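Oxidase/hydroxylase (Streptomyces hygroscopicus subsp. hygroscopicus, PDB 4XCB) probably acts as an iron- and 2-oxoglutarate-dependent dioxygenase in orthosomycin biosynthesis, with hygromycin B bound beside the metal and 2-oxoglutarate. Local coordinates at residues Lys140-Leu145 and Leu222-Tyr227; Arg96-Val101 and Leu215-Arg220; Arg79-Gln84 and Gly132-Pro137. All blocks are in the same frame, centred on the assembly; numbering follows the deposited sequence.

Contact 1: Lys140-Leu145 and Leu222-Tyr227; sequences KALVYL and LTAFGY. With AKG (2-oxoglutaric acid), chain F; HY0 (hygromycin b variant), chain G.
Two groups grip carboxylate oxygen O3 of 2-oxoglutarate: R220, and the hydroxyl of Y144, whose ring is touched by L222. Y144 OH donates to O3 across 2.6 Å, with that oxygen lying in the plane of the ring. L222 runs alongside, its CD1 3.6 Å from Y144 CE2 and 3.9 Å from AKG C5. It gets there with CG turned between its own backbone N and carbonyl carbon (chi1 80°). On the same face L142 CD2 presses on A224 CB at 3.5 Å, a tight fit for two methyl carbons, and its other methyl, L142 CD1, touches AKG C4. These are inner antiparallel strands of the larger sheet of the double-stranded beta helix. A141 trades both backbone bonds with F225, and V143 does the same with T223. K140, opposite G226, stretches out so that NZ donates to HY0 O32 at 2.9 Å and also bonds Y92; AKG O1 lies 3.1 Å from NZ. The other face is largely hydrocarbon, covered by helices 29-40, 63-69 and 72-82: V143 CG2 meets the F225 ring edge at CE2, and A141 CB the edge of Y227. T223 OG1 is buried there 3.5 Å from V143 CB, with no polar partner in the model.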
loop_
_atom_site.group_PDB
_atom_site.type_symbol
_atom_site.label_atom_id
_atom_site.label_comp_id
_atom_site.label_asym_id
_atom_site.label_seq_id
_atom_site.Cartn_x
_atom_site.Cartn_y
_atom_site.Cartn_z
ATOM N N LYS A 140 -8.728 10.263 17.693
ATOM C CA LYS A 140 -9.410 10.790 18.851
ATOM C C LYS A 140 -8.725 10.365 20.117
ATOM O O LYS A 140 -8.251 9.234 20.228
ATOM C CB LYS A 140 -10.859 10.327 18.894
ATOM C CG LYS A 140 -11.778 11.072 17.994
ATOM C CD LYS A 140 -13.207 10.706 18.323
ATOM C CE LYS A 140 -14.146 11.300 17.306
ATOM N NZ LYS A 140 -15.488 10.645 17.382
ATOM N N ALA A 141 -8.692 11.268 21.084
ATOM C CA ALA A 141 -8.364 10.894 22.446
ATOM C C ALA A 141 -9.652 10.902 23.244
ATOM O O ALA A 141 -10.272 11.946 23.436
ATOM C CB ALA A 141 -7.340 11.848 23.051
ATOM N N LEU A 142 -10.071 9.726 23.686
ATOM C CA LEU A 142 -11.218 9.604 24.563
ATOM C C LEU A 142 -10.734 9.573 26.005
ATOM O O LEU A 142 -10.014 8.659 26.409
ATOM C CB LEU A 142 -12.024 8.334 24.254
ATOM C CG LEU A 142 -12.439 8.054 22.813
ATOM C CD1 LEU A 142 -13.121 6.710 22.714
ATOM C CD2 LEU A 142 -13.377 9.105 22.314
ATOM N N VAL A 143 -11.131 10.582 26.768
ATOM C CA VAL A 143 -10.828 10.650 28.183
ATOM C C VAL A 143 -12.048 10.182 28.978
ATOM O O VAL A 143 -13.062 10.887 29.089
ATOM C CB VAL A 143 -10.441 12.085 28.612
ATOM C CG1 VAL A 143 -10.065 12.084 30.098
ATOM C CG2 VAL A 143 -9.313 12.631 27.729
ATOM N N TYR A 144 -11.960 8.981 29.535
ATOM C CA TYR A 144 -13.095 8.449 30.270
ATOM C C TYR A 144 -13.139 9.011 31.676
ATOM O O TYR A 144 -12.109 9.128 32.346
ATOM C CB TYR A 144 -13.049 6.922 30.301
ATOM C CG TYR A 144 -13.386 6.298 28.971
ATOM C CD1 TYR A 144 -12.381 5.968 28.066
ATOM C CD2 TYR A 144 -14.713 6.076 28.603
ATOM C CE1 TYR A 144 -12.687 5.407 26.836
ATOM C CE2 TYR A 144 -15.028 5.517 27.364
ATOM C CZ TYR A 144 -14.012 5.186 26.492
ATOM O OH TYR A 144 -14.322 4.622 25.268
ATOM N N LEU A 145 -14.337 9.369 32.113
ATOM C CA LEU A 145 -14.519 9.999 33.411
ATOM C C LEU A 145 -15.422 9.146 34.278
ATOM O O LEU A 145 -15.960 9.621 35.277
ATOM C CB LEU A 145 -15.115 11.401 33.257
ATOM C CG LEU A 145 -14.310 12.419 32.448
ATOM C CD1 LEU A 145 -15.036 13.765 32.380
ATOM C CD2 LEU A 145 -12.913 12.570 33.021
ATOM N N LEU A 222 -17.679 10.687 29.369
ATOM C CA LEU A 222 -16.360 10.844 28.788
ATOM C C LEU A 222 -16.290 12.112 27.973
ATOM O O LEU A 222 -17.312 12.710 27.654
ATOM C CB LEU A 222 -15.989 9.652 27.906
ATOM C CG LEU A 222 -16.576 9.645 26.496
ATOM C CD1 LEU A 222 -15.924 8.573 25.658
ATOM C CD2 LEU A 222 -18.073 9.446 26.524
ATOM N N THR A 223 -15.065 12.517 27.662
ATOM C CA THR A 223 -14.831 13.637 26.761
ATOM C C THR A 223 -13.919 13.186 25.630
ATOM O O THR A 223 -12.978 12.431 25.850
ATOM C CB THR A 223 -14.207 14.829 27.502
ATOM O OG1 THR A 223 -12.980 14.408 28.111
ATOM C CG2 THR A 223 -15.160 15.329 28.590
ATOM N N ALA A 224 -14.220 13.623 24.417
ATOM C CA ALA A 224 -13.498 13.167 23.234
ATOM C C ALA A 224 -12.876 14.347 22.517
ATOM O O ALA A 224 -13.538 15.368 22.298
ATOM C CB ALA A 224 -14.425 12.434 22.293
ATOM N N PHE A 225 -11.617 14.196 22.125
ATOM C CA PHE A 225 -10.942 15.261 21.385
ATOM C C PHE A 225 -10.391 14.697 20.097
ATOM O O PHE A 225 -9.711 13.671 20.114
ATOM C CB PHE A 225 -9.839 15.889 22.239
ATOM C CG PHE A 225 -10.350 16.503 23.510
ATOM C CD1 PHE A 225 -10.838 17.797 23.515
ATOM C CD2 PHE A 225 -10.350 15.789 24.691
ATOM C CE1 PHE A 225 -11.322 18.368 24.684
ATOM C CE2 PHE A 225 -10.840 16.347 25.870
ATOM C CZ PHE A 225 -11.326 17.646 25.860
ATOM N N GLY A 226 -10.688 15.370 18.983
ATOM C CA GLY A 226 -10.370 14.850 17.666
ATOM C C GLY A 226 -9.295 15.712 17.054
ATOM O O GLY A 226 -9.371 16.937 17.118
ATOM N N TYR A 227 -8.282 15.060 16.493
ATOM C CA TYR A 227 -7.123 15.746 15.943
ATOM C C TYR A 227 -6.837 15.272 14.545
ATOM O O TYR A 227 -7.052 14.101 14.217
ATOM C CB TYR A 227 -5.876 15.521 16.805
ATOM C CG TYR A 227 -6.022 15.885 18.262
ATOM C CD1 TYR A 227 -6.470 14.946 19.179
ATOM C CD2 TYR A 227 -5.720 17.164 18.718
ATOM C CE1 TYR A 227 -6.605 15.265 20.518
ATOM C CE2 TYR A 227 -5.846 17.491 20.057
ATOM C CZ TYR A 227 -6.295 16.545 20.948
ATOM O OH TYR A 227 -6.428 16.855 22.287
HETATM C C1 AKG F . -17.656 8.387 19.473
HETATM O O1 AKG F . -17.526 8.459 18.211
HETATM O O2 AKG F . -18.046 9.392 20.142
HETATM C C2 AKG F . -17.337 7.099 20.182
HETATM O O5 AKG F . -16.854 6.200 19.519
HETATM C C3 AKG F . -17.659 6.944 21.659
HETATM C C4 AKG F . -16.859 5.861 22.344
HETATM C C5 AKG F . -17.438 5.587 23.724
HETATM O O3 AKG F . -16.833 4.813 24.517
HETATM O O4 AKG F . -18.520 6.139 24.064
HETATM C C1 HY0 G . -23.394 9.949 10.381
HETATM C C2 HY0 G . -24.611 9.675 9.526
HETATM C C3 HY0 G . -25.685 10.713 9.815
HETATM C C4 HY0 G . -26.068 10.682 11.295
HETATM C C5 HY0 G . -24.840 10.843 12.195
HETATM C C6 HY0 G . -23.743 9.885 11.849
HETATM N N7 HY0 G . -24.228 9.749 8.168
HETATM O O8 HY0 G . -22.444 8.945 10.107
HETATM N N9 HY0 G . -26.982 11.742 11.550
HETATM C C10 HY0 G . -28.313 11.323 11.122
HETATM O O11 HY0 G . -25.238 10.593 13.525
HETATM C C12 HY0 G . -20.573 9.536 13.779
HETATM C C13 HY0 G . -21.938 9.165 13.267
HETATM O O14 HY0 G . -22.811 8.700 14.267
HETATM C C15 HY0 G . -22.282 7.562 14.890
HETATM C C16 HY0 G . -21.173 8.029 15.779
HETATM C C17 HY0 G . -20.064 8.666 14.846
HETATM O O18 HY0 G . -22.567 10.267 12.619
HETATM C C19 HY0 G . -23.383 6.896 15.711
HETATM O O20 HY0 G . -24.317 6.299 14.807
HETATM O O21 HY0 G . -21.628 8.973 16.674
HETATM O O22 HY0 G . -19.214 9.392 15.630
HETATM C C23 HY0 G . -19.169 10.714 15.060
HETATM C C24 HY0 G . -19.005 11.711 16.158
HETATM C C25 HY0 G . -18.624 13.067 15.585
HETATM C C26 HY0 G . -17.419 12.957 14.672
HETATM C C27 HY0 G . -17.737 11.976 13.595
HETATM O O28 HY0 G . -18.054 10.744 14.201
HETATM O O29 HY0 G . -20.433 10.919 14.297
HETATM O O30 HY0 G . -20.226 11.894 16.884
HETATM O O31 HY0 G . -18.397 13.957 16.654
HETATM O O32 HY0 G . -16.252 12.537 15.383
HETATM C C33 HY0 G . -16.523 11.765 12.672
HETATM C C34 HY0 G . -16.984 11.213 11.348
HETATM O O35 HY0 G . -17.601 12.208 10.557
HETATM N N36 HY0 G . -15.668 10.805 13.266
#

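Contact 2: Arg96-Val101 and Leu215-Arg220; sequences RTKDSV and LTEGDR. With AKG (2-oxoglutaric acid), chain F.
The site for the C5 carboxylate of 2-oxoglutarate, where 2-oxoglutarate oxygenases commonly use an arginine, centres here on R220, with R96 laid against it; Y144 shares the grip. R220 sets CG opposite its own N (chi1 -178°), and an extended chain carries the guanidinium to the ligand. There NH1 bonds AKG O4 at 2.9 Å and NH2 bonds AKG O3 at 2.8 Å; the second bond is much the straighter. The guanidinium of R96 lies nearly flat on R220, planes 19° apart and centres separated by 4.5 Å, with R220 CD over its middle. The bound carboxylate probably offsets both charges, though of the two only R220 bonds it. A bend at chi3 (52°) turns R96 so that NE donates to S100 OG at 2.7 Å, in the guanidinium plane, and S100 OG in turn donates to T97 O at 2.7 Å. This chain of bonds braces the type II turn from T97 to S100 and holds R96 flat. Behind the stack, the two arginines form an antiparallel hydrogen-bonded pair, R96 N to R220 O and R220 N to R96 O. Farther out, a water accepts a hydrogen bond from K98 N at 3.0 Å and donates one to T216 O, and K98 NZ makes a salt bridge to E217 OE2 whose modelled length is doubtfully short. The contact joins the end of strand 86-96 to the start of its neighbour 220-229. R96 also packs on T52 of strand 52-55, while its NH1 bonds T211 OG1 of strand 209-211 in the smaller sheet.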
loop_
_atom_site.group_PDB
_atom_site.type_symbol
_atom_site.label_atom_id
_atom_site.label_comp_id
_atom_site.label_asym_id
_atom_site.label_seq_id
_atom_site.Cartn_x
_atom_site.Cartn_y
_atom_site.Cartn_z
ATOM N N ARG A 96 -24.231 9.454 29.343
ATOM C CA ARG A 96 -25.242 8.443 29.034
ATOM C C ARG A 96 -25.818 7.778 30.273
ATOM O O ARG A 96 -25.125 7.583 31.269
ATOM C CB ARG A 96 -24.654 7.361 28.127
ATOM C CG ARG A 96 -24.544 7.777 26.676
ATOM C CD ARG A 96 -23.726 6.774 25.899
ATOM N NE ARG A 96 -24.205 5.412 26.093
ATOM C CZ ARG A 96 -23.566 4.328 25.651
ATOM N NH1 ARG A 96 -22.426 4.457 24.987
ATOM N NH2 ARG A 96 -24.053 3.115 25.874
ATOM N N THR A 97 -27.086 7.404 30.183
ATOM C CA THR A 97 -27.734 6.641 31.241
ATOM C C THR A 97 -28.233 5.322 30.664
ATOM O O THR A 97 -28.004 5.033 29.487
ATOM C CB THR A 97 -28.893 7.433 31.880
ATOM O OG1 THR A 97 -29.880 7.724 30.887
ATOM C CG2 THR A 97 -28.377 8.748 32.462
ATOM N N LYS A 98 -28.894 4.513 31.489
ATOM C CA LYS A 98 -29.304 3.176 31.073
ATOM C C LYS A 98 -30.200 3.193 29.831
ATOM O O LYS A 98 -30.958 4.135 29.614
ATOM C CB LYS A 98 -30.019 2.459 32.224
ATOM C CG LYS A 98 -31.441 2.933 32.456
ATOM C CD LYS A 98 -32.145 2.082 33.501
ATOM C CE LYS A 98 -32.080 2.742 34.864
ATOM N NZ LYS A 98 -32.816 1.951 35.893
ATOM N N ASP A 99 -30.071 2.134 29.030
ATOM C CA ASP A 99 -30.797 1.927 27.772
ATOM C C ASP A 99 -30.212 2.731 26.608
ATOM O O ASP A 99 -30.802 2.762 25.529
ATOM C CB ASP A 99 -32.291 2.247 27.931
ATOM N N SER A 100 -29.056 3.361 26.817
ATOM C CA SER A 100 -28.350 4.040 25.721
ATOM C C SER A 100 -27.380 3.080 25.030
ATOM O O SER A 100 -26.923 2.112 25.632
ATOM C CB SER A 100 -27.600 5.276 26.235
ATOM O OG SER A 100 -26.642 4.914 27.213
ATOM N N VAL A 101 -27.073 3.369 23.765
ATOM C CA VAL A 101 -26.269 2.492 22.923
ATOM C C VAL A 101 -25.601 3.346 21.849
ATOM O O VAL A 101 -26.104 4.412 21.526
ATOM C CB VAL A 101 -27.140 1.386 22.261
ATOM C CG1 VAL A 101 -28.067 1.994 21.210
ATOM C CG2 VAL A 101 -26.273 0.285 21.657
ATOM N N LEU A 215 -26.867 -0.969 30.544
ATOM C CA LEU A 215 -27.977 -1.463 31.359
ATOM C C LEU A 215 -27.899 -0.962 32.792
ATOM O O LEU A 215 -28.896 -0.967 33.524
ATOM C CB LEU A 215 -27.996 -2.991 31.355
ATOM C CG LEU A 215 -28.074 -3.629 29.967
ATOM C CD1 LEU A 215 -28.188 -5.142 30.060
ATOM C CD2 LEU A 215 -29.229 -3.031 29.185
ATOM N N THR A 216 -26.710 -0.528 33.189
ATOM C CA THR A 216 -26.436 -0.236 34.588
ATOM C C THR A 216 -26.789 1.188 35.018
ATOM O O THR A 216 -26.870 2.116 34.202
ATOM C CB THR A 216 -24.957 -0.499 34.912
ATOM O OG1 THR A 216 -24.126 0.274 34.031
ATOM C CG2 THR A 216 -24.643 -1.972 34.716
ATOM N N GLU A 217 -27.004 1.344 36.320
ATOM C CA GLU A 217 -27.240 2.651 36.922
ATOM C C GLU A 217 -25.965 3.491 36.967
ATOM O O GLU A 217 -24.859 2.962 36.887
ATOM C CB GLU A 217 -27.792 2.485 38.343
ATOM C CG GLU A 217 -29.042 1.636 38.444
ATOM C CD GLU A 217 -30.268 2.333 37.903
ATOM O OE1 GLU A 217 -30.222 3.567 37.712
ATOM O OE2 GLU A 217 -31.285 1.647 37.672
ATOM N N GLY A 218 -26.121 4.797 37.133
ATOM C CA GLY A 218 -24.976 5.687 37.194
ATOM C C GLY A 218 -24.627 6.199 35.814
ATOM O O GLY A 218 -24.710 5.454 34.841
ATOM N N ASP A 219 -24.247 7.468 35.729
ATOM C CA ASP A 219 -23.922 8.076 34.437
ATOM C C ASP A 219 -22.645 7.529 33.827
ATOM O O ASP A 219 -21.635 7.362 34.510
ATOM C CB ASP A 219 -23.773 9.592 34.565
ATOM C CG ASP A 219 -25.095 10.294 34.768
ATOM O OD1 ASP A 219 -25.097 11.546 34.798
ATOM O OD2 ASP A 219 -26.123 9.597 34.894
ATOM N N ARG A 220 -22.690 7.282 32.524
ATOM C CA ARG A 220 -21.495 6.931 31.772
ATOM C C ARG A 220 -20.996 8.221 31.148
ATOM O O ARG A 220 -21.763 8.926 30.494
ATOM C CB ARG A 220 -21.805 5.872 30.715
ATOM C CG ARG A 220 -20.625 5.392 29.892
ATOM C CD ARG A 220 -21.149 4.650 28.655
ATOM N NE ARG A 220 -20.121 3.871 27.969
ATOM C CZ ARG A 220 -19.300 4.371 27.053
ATOM N NH1 ARG A 220 -19.369 5.663 26.744
ATOM N NH2 ARG A 220 -18.401 3.582 26.468
HETATM C C1 AKG F . -17.656 8.387 19.473
HETATM O O1 AKG F . -17.526 8.459 18.211
HETATM O O2 AKG F . -18.046 9.392 20.142
HETATM C C2 AKG F . -17.337 7.099 20.182
HETATM O O5 AKG F . -16.854 6.200 19.519
HETATM C C3 AKG F . -17.659 6.944 21.659
HETATM C C4 AKG F . -16.859 5.861 22.344
HETATM C C5 AKG F . -17.438 5.587 23.724
HETATM O O3 AKG F . -16.833 4.813 24.517
HETATM O O4 AKG F . -18.520 6.139 24.064
HETATM O O HOH W 1 -28.088 4.878 34.376
#

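Contact 3: Arg79-Gln84 and Gly132-Pro137; sequences RDVVNQ and GKLYCP
N83 lays its side chain across K133 at about a right angle, with OD1 3.7 Å from K133 CD. It is the first residue beyond helix 72-82, with positive phi (53°), and this helix end docks on strand 133-135 of a two-stranded hairpin. Here N83 ND2 donates an almost straight bond to L134 O at 2.7 Å, lying in both the carbonyl plane and its own amide plane, which fixes the rotation of the amide. Its OD1 faces R117 of the second subunit and accepts a hydrogen bond from it. With an alanine here, L134 O would probably lose its amide donor and K133 the cover along its side, while R117 of that subunit would keep D80 but lose one of its acceptors. The helix end adds a backbone bond: C136 N donates to V81 O at 2.8 Å. A water adds a bridge, donating a hydrogen bond to D80 O and accepting one from L134 N. Past the helix, Y135 turns its ring edge to N83 O, with CE1 3.2 Å away. Q84 crosses that ring at about a right angle, its amide plane 81° from the ring plane, and NE2 donates to N83 O at 2.9 Å. The same amide also bonds backbone atoms of R121 and L123 of the second subunit, so this junction is part of a subunit interface. F15 of helix 9-18 packs on V81, L134 and C136. V82 CG2 sits 3.4 Å from C136 O, the same carbonyl that V82 CA approaches through its hydrogen.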
loop_
_atom_site.group_PDB
_atom_site.type_symbol
_atom_site.label_atom_id
_atom_site.label_comp_id
_atom_site.label_asym_id
_atom_site.label_seq_id
_atom_site.Cartn_x
_atom_site.Cartn_y
_atom_site.Cartn_z
ATOM N N ARG A 79 0.537 13.003 18.443
ATOM C CA ARG A 79 1.594 13.331 17.493
ATOM C C ARG A 79 2.287 12.093 16.933
ATOM O O ARG A 79 2.702 12.077 15.764
ATOM C CB ARG A 79 2.635 14.239 18.135
ATOM C CG ARG A 79 2.134 15.604 18.449
ATOM C CD ARG A 79 3.288 16.476 18.867
ATOM N NE ARG A 79 2.779 17.740 19.370
ATOM C CZ ARG A 79 2.281 18.700 18.603
ATOM N NH1 ARG A 79 2.230 18.548 17.281
ATOM N NH2 ARG A 79 1.834 19.816 19.166
ATOM N N ASP A 80 2.404 11.058 17.765
ATOM C CA ASP A 80 3.115 9.834 17.391
ATOM C C ASP A 80 2.279 8.945 16.482
ATOM O O ASP A 80 2.808 8.007 15.908
ATOM C CB ASP A 80 3.539 9.040 18.639
ATOM C CG ASP A 80 4.747 9.650 19.345
ATOM O OD1 ASP A 80 5.350 10.617 18.817
ATOM O OD2 ASP A 80 5.111 9.145 20.428
ATOM N N VAL A 81 0.985 9.231 16.331
ATOM C CA VAL A 81 0.177 8.431 15.412
ATOM C C VAL A 81 -0.320 9.245 14.212
ATOM O O VAL A 81 -0.714 8.680 13.200
ATOM C CB VAL A 81 -1.022 7.755 16.132
ATOM C CG1 VAL A 81 -0.513 6.770 17.196
ATOM C CG2 VAL A 81 -1.980 8.785 16.738
ATOM N N VAL A 82 -0.307 10.567 14.325
ATOM C CA VAL A 82 -0.646 11.426 13.174
ATOM C C VAL A 82 0.592 11.848 12.383
ATOM O O VAL A 82 0.618 11.762 11.154
ATOM C CB VAL A 82 -1.407 12.681 13.623
ATOM C CG1 VAL A 82 -1.790 13.543 12.425
ATOM C CG2 VAL A 82 -2.660 12.292 14.378
ATOM N N ASN A 83 1.621 12.300 13.092
ATOM C CA ASN A 83 2.897 12.688 12.488
ATOM C C ASN A 83 2.740 13.705 11.341
ATOM O O ASN A 83 3.364 13.599 10.275
ATOM C CB ASN A 83 3.652 11.442 12.023
ATOM C CG ASN A 83 4.319 10.717 13.178
ATOM O OD1 ASN A 83 5.184 11.285 13.853
ATOM N ND2 ASN A 83 3.916 9.464 13.422
ATOM N N GLN A 84 1.873 14.683 11.588
ATOM C CA GLN A 84 1.662 15.841 10.707
ATOM C C GLN A 84 1.559 17.080 11.585
ATOM O O GLN A 84 1.241 16.958 12.771
ATOM C CB GLN A 84 0.376 15.705 9.891
ATOM C CG GLN A 84 0.307 14.477 9.031
ATOM C CD GLN A 84 1.075 14.647 7.734
ATOM O OE1 GLN A 84 0.606 15.272 6.796
ATOM N NE2 GLN A 84 2.248 14.054 7.676
ATOM N N GLY A 132 9.159 4.126 9.566
ATOM C CA GLY A 132 9.160 4.117 11.017
ATOM C C GLY A 132 8.060 4.919 11.677
ATOM O O GLY A 132 7.974 4.997 12.910
ATOM N N LYS A 133 7.188 5.513 10.870
ATOM C CA LYS A 133 6.162 6.379 11.433
ATOM C C LYS A 133 4.776 6.035 10.929
ATOM O O LYS A 133 4.586 5.788 9.736
ATOM C CB LYS A 133 6.476 7.842 11.099
ATOM C CG LYS A 133 7.715 8.370 11.812
ATOM C CD LYS A 133 7.820 9.875 11.663
ATOM C CE LYS A 133 9.009 10.438 12.426
ATOM N NZ LYS A 133 10.301 9.899 11.918
ATOM N N LEU A 134 3.808 6.033 11.837
ATOM C CA LEU A 134 2.394 5.996 11.467
ATOM C C LEU A 134 1.904 7.361 11.027
ATOM O O LEU A 134 2.281 8.383 11.598
ATOM C CB LEU A 134 1.535 5.526 12.623
ATOM C CG LEU A 134 1.709 4.047 12.958
ATOM C CD1 LEU A 134 1.254 3.845 14.382
ATOM C CD2 LEU A 134 0.902 3.185 12.010
ATOM N N TYR A 135 1.055 7.357 10.006
ATOM C CA TYR A 135 0.408 8.564 9.528
ATOM C C TYR A 135 -1.107 8.339 9.480
ATOM O O TYR A 135 -1.635 7.867 8.483
ATOM C CB TYR A 135 0.953 8.954 8.148
ATOM C CG TYR A 135 2.413 9.330 8.165
ATOM C CD1 TYR A 135 2.811 10.623 8.500
ATOM C CD2 TYR A 135 3.393 8.405 7.852
ATOM C CE1 TYR A 135 4.151 10.992 8.504
ATOM C CE2 TYR A 135 4.745 8.760 7.854
ATOM C CZ TYR A 135 5.114 10.054 8.190
ATOM O OH TYR A 135 6.441 10.430 8.222
ATOM N N CYS A 136 -1.798 8.643 10.579
ATOM C CA CYS A 136 -3.255 8.524 10.625
ATOM C C CYS A 136 -3.864 9.905 10.645
ATOM O O CYS A 136 -3.581 10.686 11.545
ATOM C CB CYS A 136 -3.719 7.745 11.856
ATOM S SG CYS A 136 -2.892 6.158 12.057
ATOM N N PRO A 137 -4.707 10.214 9.658
ATOM C CA PRO A 137 -5.136 11.614 9.567
ATOM C C PRO A 137 -6.245 12.017 10.549
ATOM O O PRO A 137 -6.433 13.219 10.735
ATOM C CB PRO A 137 -5.618 11.729 8.122
ATOM C CG PRO A 137 -6.085 10.368 7.784
ATOM C CD PRO A 137 -5.177 9.412 8.516
HETATM O O HOH W 2 4.491 6.384 14.574
#

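Overall arrangement
Contacts 1 and 2 share strand 220-229 and hold the same 2-oxoglutarate: their centres are 18 Å apart, but Y144 CE2 packs 4.0 Å from R220 NH2 where both side chains reach the ligand. The K140 side chain of contact 1 comes within about 4 Å of the nickel, against about 10 Å for R220 of contact 2. Contact 3 lies on the other side of the chain's centre from contact 2, with nearest atoms about 20 Å apart. It joins contact 1 through the sequence, since strand 133-135 leads into strand 139-144, yet stays outside the pocket: the C136 side chain is about 12 Å from the hygromycin variant.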